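Local structure of initiator protein NS1 (Murine minute virus, 4R94) at residues K40-W44 against N45-K49. The protein nicks viral DNA at the replication origin through its N-terminal endonuclease domain, the part described here, and unwinds DNA with its ATP-driven helicase domain. Residues are numbered along the deposited sequence; the frame is centred on the assembly and turned at random.
Sequences KDIGW and NSYKK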
# COMPACT_ATOMS: atom_id res chain seq x y z
N LYS A 40 -11.67 22.66 10.46
CA LYS A 40 -11.17 21.40 11.02
C LYS A 40 -10.09 20.82 10.12
O LYS A 40 -10.34 20.59 8.94
CB LYS A 40 -12.29 20.39 11.20
CG LYS A 40 -13.44 20.85 12.07
CD LYS A 40 -14.51 19.77 12.13
CE LYS A 40 -15.66 20.16 13.05
NZ LYS A 40 -16.69 19.08 13.13
N ASP A 41 -8.91 20.57 10.67
CA ASP A 41 -7.79 20.10 9.87
C ASP A 41 -7.73 18.58 9.85
O ASP A 41 -7.64 17.95 10.90
CB ASP A 41 -6.47 20.66 10.41
CG ASP A 41 -6.29 22.14 10.11
OD1 ASP A 41 -6.87 22.63 9.11
OD2 ASP A 41 -5.56 22.81 10.87
N ILE A 42 -7.78 18.01 8.66
CA ILE A 42 -7.70 16.57 8.49
C ILE A 42 -6.43 16.27 7.72
O ILE A 42 -6.39 16.41 6.50
CB ILE A 42 -8.93 16.02 7.75
CG1 ILE A 42 -10.21 16.57 8.38
CG2 ILE A 42 -8.93 14.49 7.76
CD1 ILE A 42 -11.47 16.14 7.67
N GLY A 43 -5.38 15.88 8.45
CA GLY A 43 -4.09 15.64 7.85
C GLY A 43 -3.92 14.18 7.48
O GLY A 43 -4.87 13.39 7.58
N TRP A 44 -2.71 13.83 7.07
CA TRP A 44 -2.42 12.49 6.57
C TRP A 44 -2.64 11.45 7.66
O TRP A 44 -2.99 10.29 7.37
CB TRP A 44 -0.99 12.42 6.03
CG TRP A 44 0.05 12.17 7.08
CD1 TRP A 44 0.75 13.11 7.79
CD2 TRP A 44 0.52 10.90 7.53
NE1 TRP A 44 1.61 12.50 8.66
CE2 TRP A 44 1.50 11.14 8.52
CE3 TRP A 44 0.21 9.57 7.20
CZ2 TRP A 44 2.17 10.10 9.18
CZ3 TRP A 44 0.88 8.55 7.85
CH2 TRP A 44 1.84 8.82 8.83
N ASN A 45 -2.44 11.86 8.91
CA ASN A 45 -2.50 10.95 10.04
C ASN A 45 -3.71 11.22 10.93
O ASN A 45 -3.65 11.02 12.13
CB ASN A 45 -1.20 11.03 10.85
CG ASN A 45 -0.88 12.44 11.33
OD1 ASN A 45 -1.71 13.35 11.24
ND2 ASN A 45 0.32 12.62 11.87
N SER A 46 -4.81 11.66 10.32
CA SER A 46 -6.03 11.91 11.08
C SER A 46 -7.01 10.75 10.96
O SER A 46 -8.22 10.96 11.03
CB SER A 46 -6.71 13.20 10.60
OG SER A 46 -5.89 14.33 10.85
N TYR A 47 -6.48 9.54 10.80
CA TYR A 47 -7.32 8.35 10.58
C TYR A 47 -6.94 7.23 11.54
O TYR A 47 -6.69 6.09 11.13
CB TYR A 47 -7.18 7.90 9.12
CG TYR A 47 -7.56 8.97 8.13
CD1 TYR A 47 -8.89 9.15 7.75
CD2 TYR A 47 -6.61 9.83 7.60
CE1 TYR A 47 -9.26 10.14 6.85
CE2 TYR A 47 -6.96 10.82 6.69
CZ TYR A 47 -8.29 10.97 6.32
OH TYR A 47 -8.65 11.95 5.42
N LYS A 48 -6.90 7.55 12.83
CA LYS A 48 -6.31 6.64 13.79
C LYS A 48 -7.34 5.92 14.66
O LYS A 48 -6.98 5.37 15.71
CB LYS A 48 -5.31 7.40 14.67
CG LYS A 48 -4.14 7.97 13.85
CD LYS A 48 -3.06 8.61 14.72
CE LYS A 48 -3.63 9.64 15.68
NZ LYS A 48 -4.25 10.82 14.99
N LYS A 49 -8.60 5.88 14.24
CA LYS A 49 -9.54 4.96 14.88
C LYS A 49 -9.12 3.53 14.58
O LYS A 49 -8.78 3.19 13.43
CB LYS A 49 -10.97 5.20 14.41
CG LYS A 49 -11.60 6.48 14.88
CD LYS A 49 -13.11 6.43 14.63
CE LYS A 49 -13.82 7.62 15.24
NZ LYS A 49 -15.27 7.66 14.87
O HOH W 1 -6.63 13.55 4.86
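Gly43 and Ser46 are the ends of a type I beta turn that follows strand 40-42 in the nickase domain. The turn leads the chain out of a two-stranded antiparallel sheet, where Ile42 pairs with Val35, and into the loop before helix 54-70.

Two hydrogen bonds close the turn. The backbone bond runs from Ser46 N to Gly43 O at 3.2 Å, and its donor lies well above the carbonyl plane. The second uses a side chain: Gly43 N donates to Ser46 OG at 2.9 Å, with a bent N-H...O angle of 142°. Ser46 OG stands anti to its own carbonyl carbon (chi1 -64°), which turns it back toward Gly43. Gly43 and Ser46 are thus tied in both directions. A water 3.2 Å from Gly43 O can donate to it, though other acceptors compete for its protons. The same water is hydrogen-bonded to Tyr47 OH at 2.6 Å.

Trp44 and Asn45 stack at the corner of the turn. Asn45 CB sits over one indole face, 3.7 Å from the centroid of the five-membered ring, in a CH-pi contact. The amide follows across the same face, its plane 26° from the ring plane. Both residues have CG between backbone N and carbonyl carbon, which folds the two side chains together. Trp120 meets the indole edge-to-face, and helix 81-104 touches it through Thr83 and Gln86. The Trp44 side chain is about 9 Å from that of the metal ligand His127.

Trp44 O approaches the Tyr47 ring at its edge and accepts a hydrogen bond from Asn32 ND2.

Ile42 and Tyr47 cross at about a right angle, and Leu173 of helix 167-179 touches both. Ile42 CG2 lies 3.9 Å from Tyr47 CZ and 3.5 Å from Tyr47 OH.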